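NADH dehydrogenase, putative (Plasmodium falciparum, PDB 5JWC) probably oxidises NADH through its bound FAD and passes the electrons to ubiquinone, as a single-polypeptide type II dehydrogenase of the malaria parasite. Local coordinates at residues L127-K139 and S334-I346. Residues are numbered along the deposited sequence; the frame is centred on the assembly and turned at random.
Sequences LFYDYLIIAVGAK and SNNIYAIGDCKKI. With FAD (flavin-adenine dinucleotide), chain C.
The carbonyl O of I134 is met from several sides by segment 334-346: I340 N donates to it at 3.0 Å, nearly along the C=O axis, while the CA-H of A339 and the sulfur of C343 lie against it. Upstream, N336 O accepts from L132 N, L132 O from Y338 N, and Y338 O from I134 N at 2.7 Å, this donor tilted 29° from the carbonyl plane. These bonds join strands 131-134 and 337-339 in parallel, the latter bordering the FAD-domain sheet within this chain. On one face the CD1 tip of I134 reaches I337 CG2 (3.7 Å), and the hydroxyl of Y129 meets I337 CD1 (3.4 Å). On the other, I133 CD1 lies beside Y338 CB, and helix 424-440 packs there. Past the strands, C343 SG sits between backbone N and carbonyl carbon (chi1 71°), which turns it to I134 CG2. Both segments then converge on the cofactor: V136 CG1 packs against the adenine, D342 N donates to phosphate oxygen O2P (2.8 Å), and D342 OD1 accepts from ribityl O3' (3.1 Å). Thus paired strand ends, as in two-dinucleotide-binding-domain flavoproteins, bring the side-chain-free CA atoms of G137 and G341 against O3P and O2P, consistent with anchoring FAD.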
loop_
_atom_site.group_PDB
_atom_site.type_symbol
_atom_site.label_atom_id
_atom_site.label_comp_id
_atom_site.label_asym_id
_atom_site.label_seq_id
_atom_site.Cartn_x
_atom_site.Cartn_y
_atom_site.Cartn_z
ATOM N N LEU A 127 -9.725 13.653 -29.138
ATOM C CA LEU A 127 -11.078 13.253 -28.767
ATOM C C LEU A 127 -12.070 14.383 -28.991
ATOM O O LEU A 127 -11.826 15.511 -28.587
ATOM C CB LEU A 127 -11.123 12.795 -27.303
ATOM C CG LEU A 127 -10.288 11.553 -26.970
ATOM C CD1 LEU A 127 -10.178 11.332 -25.472
ATOM C CD2 LEU A 127 -10.888 10.326 -27.651
ATOM N N PHE A 128 -13.190 14.071 -29.628
ATOM C CA PHE A 128 -14.217 15.051 -29.899
ATOM C C PHE A 128 -15.283 15.038 -28.814
ATOM O O PHE A 128 -15.519 14.009 -28.193
ATOM C CB PHE A 128 -14.861 14.782 -31.260
ATOM C CG PHE A 128 -13.986 15.148 -32.423
ATOM C CD1 PHE A 128 -13.977 16.441 -32.921
ATOM C CD2 PHE A 128 -13.178 14.198 -33.026
ATOM C CE1 PHE A 128 -13.171 16.781 -33.990
ATOM C CE2 PHE A 128 -12.369 14.532 -34.100
ATOM C CZ PHE A 128 -12.364 15.826 -34.578
ATOM N N TYR A 129 -15.942 16.175 -28.611
ATOM C CA TYR A 129 -17.000 16.275 -27.608
ATOM C C TYR A 129 -18.148 17.153 -28.081
ATOM O O TYR A 129 -17.958 18.027 -28.912
ATOM C CB TYR A 129 -16.443 16.835 -26.285
ATOM C CG TYR A 129 -15.925 18.258 -26.396
ATOM C CD1 TYR A 129 -16.785 19.345 -26.294
ATOM C CD2 TYR A 129 -14.577 18.508 -26.582
ATOM C CE1 TYR A 129 -16.314 20.640 -26.402
ATOM C CE2 TYR A 129 -14.094 19.795 -26.682
ATOM C CZ TYR A 129 -14.966 20.856 -26.594
ATOM O OH TYR A 129 -14.478 22.134 -26.697
ATOM N N ASP A 130 -19.331 16.937 -27.517
ATOM C CA ASP A 130 -20.434 17.885 -27.638
ATOM C C ASP A 130 -20.457 18.866 -26.449
ATOM O O ASP A 130 -20.772 20.048 -26.601
ATOM C CB ASP A 130 -21.751 17.130 -27.741
ATOM C CG ASP A 130 -21.826 16.298 -29.011
ATOM O OD1 ASP A 130 -21.555 16.864 -30.087
ATOM O OD2 ASP A 130 -22.101 15.085 -28.924
ATOM N N TYR A 131 -20.153 18.354 -25.261
ATOM C CA TYR A 131 -19.975 19.196 -24.076
ATOM C C TYR A 131 -18.715 18.794 -23.342
ATOM O O TYR A 131 -18.382 17.606 -23.265
ATOM C CB TYR A 131 -21.158 19.079 -23.126
ATOM C CG TYR A 131 -22.481 19.492 -23.699
ATOM C CD1 TYR A 131 -22.853 20.827 -23.759
ATOM C CD2 TYR A 131 -23.363 18.543 -24.191
ATOM C CE1 TYR A 131 -24.087 21.201 -24.287
ATOM C CE2 TYR A 131 -24.575 18.900 -24.716
ATOM C CZ TYR A 131 -24.940 20.224 -24.763
ATOM O OH TYR A 131 -26.165 20.553 -25.305
ATOM N N LEU A 132 -18.040 19.784 -22.773
ATOM C CA LEU A 132 -16.834 19.550 -22.007
ATOM C C LEU A 132 -16.998 20.087 -20.575
ATOM O O LEU A 132 -17.308 21.273 -20.374
ATOM C CB LEU A 132 -15.649 20.204 -22.686
ATOM C CG LEU A 132 -14.279 19.966 -22.062
ATOM C CD1 LEU A 132 -13.892 18.480 -22.074
ATOM C CD2 LEU A 132 -13.246 20.819 -22.766
ATOM N N ILE A 133 -16.801 19.215 -19.588
ATOM C CA ILE A 133 -16.840 19.623 -18.181
ATOM C C ILE A 133 -15.426 19.662 -17.606
ATOM O O ILE A 133 -14.819 18.624 -17.324
ATOM C CB ILE A 133 -17.690 18.667 -17.334
ATOM C CG1 ILE A 133 -18.952 18.217 -18.102
ATOM C CG2 ILE A 133 -18.025 19.309 -15.981
ATOM C CD1 ILE A 133 -19.925 19.337 -18.430
ATOM N N ILE A 134 -14.871 20.852 -17.450
ATOM C CA ILE A 134 -13.502 20.944 -16.953
ATOM C C ILE A 134 -13.474 20.947 -15.413
ATOM O O ILE A 134 -13.986 21.859 -14.758
ATOM C CB ILE A 134 -12.787 22.182 -17.492
ATOM C CG1 ILE A 134 -12.891 22.238 -19.027
ATOM C CG2 ILE A 134 -11.319 22.237 -16.998
ATOM C CD1 ILE A 134 -12.163 23.435 -19.648
ATOM N N ALA A 135 -12.886 19.899 -14.852
ATOM C CA ALA A 135 -12.806 19.745 -13.404
ATOM C C ALA A 135 -11.424 19.232 -13.009
ATOM O O ALA A 135 -11.312 18.235 -12.286
ATOM C CB ALA A 135 -13.886 18.795 -12.912
ATOM N N VAL A 136 -10.382 19.908 -13.477
ATOM C CA VAL A 136 -9.000 19.421 -13.316
ATOM C C VAL A 136 -8.337 19.875 -12.028
ATOM O O VAL A 136 -7.168 19.575 -11.780
ATOM C CB VAL A 136 -8.118 19.851 -14.495
ATOM C CG1 VAL A 136 -8.671 19.251 -15.782
ATOM C CG2 VAL A 136 -8.037 21.413 -14.579
ATOM N N GLY A 137 -9.085 20.597 -11.202
ATOM C CA GLY A 137 -8.562 21.014 -9.918
ATOM C C GLY A 137 -7.391 21.977 -10.020
ATOM O O GLY A 137 -7.338 22.818 -10.913
ATOM N N ALA A 138 -6.478 21.870 -9.062
ATOM C CA ALA A 138 -5.313 22.726 -8.980
ATOM C C ALA A 138 -4.082 21.894 -8.586
ATOM O O ALA A 138 -4.190 20.682 -8.368
ATOM C CB ALA A 138 -5.563 23.848 -7.983
ATOM N N LYS A 139 -2.911 22.522 -8.533
ATOM C CA LYS A 139 -1.708 21.807 -8.112
ATOM C C LYS A 139 -1.012 22.528 -6.973
ATOM O O LYS A 139 -1.444 23.608 -6.539
ATOM C CB LYS A 139 -0.759 21.573 -9.298
ATOM C CG LYS A 139 -0.115 22.789 -9.952
ATOM C CD LYS A 139 0.700 22.299 -11.173
ATOM C CE LYS A 139 1.365 23.424 -11.956
ATOM N NZ LYS A 139 2.077 24.345 -11.030
ATOM N N SER A 334 -20.033 28.861 -28.429
ATOM C CA SER A 334 -20.985 27.749 -28.405
ATOM C C SER A 334 -21.525 27.405 -27.012
ATOM O O SER A 334 -22.428 26.569 -26.899
ATOM C CB SER A 334 -20.341 26.497 -29.003
ATOM O OG SER A 334 -19.469 26.849 -30.058
ATOM N N ASN A 335 -21.002 28.051 -25.967
ATOM C CA ASN A 335 -21.467 27.795 -24.601
ATOM C C ASN A 335 -21.537 26.312 -24.260
ATOM O O ASN A 335 -22.480 25.866 -23.592
ATOM C CB ASN A 335 -22.844 28.405 -24.369
ATOM C CG ASN A 335 -22.822 29.897 -24.378
ATOM O OD1 ASN A 335 -21.828 30.518 -24.008
ATOM N ND2 ASN A 335 -23.920 30.495 -24.812
ATOM N N ASN A 336 -20.567 25.545 -24.736
ATOM C CA ASN A 336 -20.610 24.106 -24.551
ATOM C C ASN A 336 -19.436 23.612 -23.697
ATOM O O ASN A 336 -19.243 22.408 -23.532
ATOM C CB ASN A 336 -20.631 23.390 -25.910
ATOM C CG ASN A 336 -19.394 23.658 -26.738
ATOM O OD1 ASN A 336 -18.635 24.582 -26.469
ATOM N ND2 ASN A 336 -19.169 22.829 -27.750
ATOM N N ILE A 337 -18.663 24.546 -23.149
ATOM C CA ILE A 337 -17.654 24.213 -22.152
ATOM C C ILE A 337 -18.057 24.740 -20.763
ATOM O O ILE A 337 -18.415 25.912 -20.618
ATOM C CB ILE A 337 -16.278 24.767 -22.551
ATOM C CG1 ILE A 337 -15.910 24.280 -23.961
ATOM C CG2 ILE A 337 -15.180 24.353 -21.536
ATOM C CD1 ILE A 337 -14.530 24.683 -24.395
ATOM N N TYR A 338 -18.023 23.858 -19.758
ATOM C CA TYR A 338 -18.323 24.204 -18.369
ATOM C C TYR A 338 -17.083 23.930 -17.517
ATOM O O TYR A 338 -16.211 23.153 -17.909
ATOM C CB TYR A 338 -19.499 23.386 -17.818
ATOM C CG TYR A 338 -20.847 23.672 -18.442
ATOM C CD1 TYR A 338 -21.798 24.415 -17.763
ATOM C CD2 TYR A 338 -21.179 23.165 -19.703
ATOM C CE1 TYR A 338 -23.034 24.667 -18.308
ATOM C CE2 TYR A 338 -22.431 23.419 -20.271
ATOM C CZ TYR A 338 -23.344 24.176 -19.563
ATOM O OH TYR A 338 -24.578 24.451 -20.074
ATOM N N ALA A 339 -16.985 24.581 -16.365
ATOM C CA ALA A 339 -15.903 24.274 -15.429
ATOM C C ALA A 339 -16.444 24.314 -14.018
ATOM O O ALA A 339 -17.317 25.138 -13.709
ATOM C CB ALA A 339 -14.751 25.228 -15.591
ATOM N N ILE A 340 -15.954 23.414 -13.170
ATOM C CA ILE A 340 -16.435 23.321 -11.789
ATOM C C ILE A 340 -15.262 23.054 -10.857
ATOM O O ILE A 340 -14.204 22.594 -11.302
ATOM C CB ILE A 340 -17.477 22.195 -11.617
ATOM C CG1 ILE A 340 -16.857 20.833 -11.938
ATOM C CG2 ILE A 340 -18.695 22.427 -12.500
ATOM C CD1 ILE A 340 -17.894 19.667 -11.846
ATOM N N GLY A 341 -15.428 23.331 -9.567
ATOM C CA GLY A 341 -14.362 23.019 -8.620
ATOM C C GLY A 341 -13.265 24.064 -8.534
ATOM O O GLY A 341 -13.486 25.238 -8.840
ATOM N N ASP A 342 -12.073 23.630 -8.126
ATOM C CA ASP A 342 -10.954 24.540 -7.817
ATOM C C ASP A 342 -10.321 25.229 -9.027
ATOM O O ASP A 342 -9.535 26.166 -8.868
ATOM C CB ASP A 342 -9.836 23.780 -7.116
ATOM C CG ASP A 342 -10.159 23.427 -5.675
ATOM O OD1 ASP A 342 -11.274 23.718 -5.192
ATOM O OD2 ASP A 342 -9.274 22.818 -5.033
ATOM N N CYS A 343 -10.602 24.746 -10.234
ATOM C CA CYS A 343 -9.943 25.335 -11.408
ATOM C C CYS A 343 -10.650 26.602 -11.904
ATOM O O CYS A 343 -10.186 27.227 -12.858
ATOM C CB CYS A 343 -9.858 24.326 -12.569
ATOM S SG CYS A 343 -11.451 23.956 -13.377
ATOM N N LYS A 344 -11.759 26.979 -11.270
ATOM C CA LYS A 344 -12.587 28.072 -11.776
ATOM C C LYS A 344 -12.941 29.114 -10.711
ATOM O O LYS A 344 -12.875 28.838 -9.505
ATOM C CB LYS A 344 -13.876 27.520 -12.403
ATOM C CG LYS A 344 -14.837 26.878 -11.405
ATOM C CD LYS A 344 -15.905 27.841 -10.899
ATOM C CE LYS A 344 -16.821 27.181 -9.867
ATOM N NZ LYS A 344 -16.092 26.728 -8.628
ATOM N N LYS A 345 -13.343 30.291 -11.187
ATOM C CA LYS A 345 -14.021 31.302 -10.375
ATOM C C LYS A 345 -15.273 31.764 -11.136
ATOM O O LYS A 345 -15.259 31.838 -12.366
ATOM C CB LYS A 345 -13.103 32.500 -10.102
ATOM C CG LYS A 345 -12.023 32.284 -9.021
ATOM C CD LYS A 345 -12.574 31.709 -7.711
ATOM C CE LYS A 345 -11.436 31.247 -6.758
ATOM N NZ LYS A 345 -11.956 30.536 -5.514
ATOM N N ILE A 346 -16.358 32.040 -10.419
ATOM C CA ILE A 346 -17.596 32.494 -11.041
ATOM C C ILE A 346 -17.612 34.027 -11.193
ATOM O O ILE A 346 -17.328 34.752 -10.238
ATOM C CB ILE A 346 -18.832 32.052 -10.220
ATOM C CG1 ILE A 346 -18.874 30.518 -10.093
ATOM C CG2 ILE A 346 -20.131 32.589 -10.851
ATOM C CD1 ILE A 346 -20.102 30.008 -9.382
HETATM P PA FAD C . -9.648 17.530 -7.389
HETATM O O1A FAD C . -8.237 17.722 -6.912
HETATM O O2A FAD C . -10.538 16.867 -6.398
HETATM O O5B FAD C . -9.662 16.715 -8.778
HETATM C C5B FAD C . -8.929 17.147 -9.902
HETATM C C4B FAD C . -8.847 15.955 -10.841
HETATM O O4B FAD C . -8.359 16.384 -12.096
HETATM C C3B FAD C . -7.878 14.892 -10.316
HETATM O O3B FAD C . -8.431 13.618 -10.568
HETATM C C2B FAD C . -6.665 15.055 -11.206
HETATM O O2B FAD C . -5.988 13.830 -11.362
HETATM C C1B FAD C . -7.349 15.486 -12.499
HETATM N N9A FAD C . -6.491 16.190 -13.456
HETATM C C8A FAD C . -5.466 17.067 -13.193
HETATM N N7A FAD C . -4.970 17.487 -14.384
HETATM C C5A FAD C . -5.661 16.899 -15.385
HETATM C C6A FAD C . -5.555 16.986 -16.764
HETATM N N6A FAD C . -4.686 17.830 -17.320
HETATM N N1A FAD C . -6.425 16.261 -17.546
HETATM C C2A FAD C . -7.384 15.456 -16.959
HETATM N N3A FAD C . -7.480 15.372 -15.582
HETATM C C4A FAD C . -6.622 16.079 -14.814
HETATM N N1 FAD C . -12.463 20.514 1.154
HETATM C C2 FAD C . -13.532 20.547 2.008
HETATM O O2 FAD C . -14.586 21.046 1.631
HETATM N N3 FAD C . -13.443 20.010 3.281
HETATM C C4 FAD C . -12.288 19.423 3.725
HETATM O O4 FAD C . -12.244 18.942 4.866
HETATM C C4X FAD C . -11.198 19.370 2.864
HETATM N N5 FAD C . -10.014 18.791 3.263
HETATM C C5X FAD C . -8.939 18.750 2.382
HETATM C C6 FAD C . -7.756 18.149 2.771
HETATM C C7 FAD C . -6.664 18.096 1.913
HETATM C C7M FAD C . -5.389 17.439 2.389
HETATM C C8 FAD C . -6.761 18.638 0.638
HETATM C C8M FAD C . -5.595 18.594 -0.304
HETATM C C9 FAD C . -7.956 19.242 0.241
HETATM C C9A FAD C . -9.046 19.293 1.106
HETATM N N10 FAD C . -10.236 19.884 0.717
HETATM C C10 FAD C . -11.299 19.915 1.581
HETATM C "C1'" FAD C . -10.379 20.532 -0.629
HETATM C "C2'" FAD C . -10.847 19.633 -1.744
HETATM O "O2'" FAD C . -9.976 18.542 -1.842
HETATM C "C3'" FAD C . -10.743 20.426 -3.035
HETATM O "O3'" FAD C . -11.439 21.648 -2.932
HETATM C "C4'" FAD C . -11.335 19.552 -4.126
HETATM O "O4'" FAD C . -10.394 18.538 -4.369
HETATM C "C5'" FAD C . -11.629 20.317 -5.407
HETATM O "O5'" FAD C . -12.243 19.414 -6.303
HETATM P P FAD C . -11.797 19.402 -7.851
HETATM O O1P FAD C . -12.670 18.425 -8.606
HETATM O O2P FAD C . -11.869 20.824 -8.332
HETATM O O3P FAD C . -10.236 18.967 -7.828
#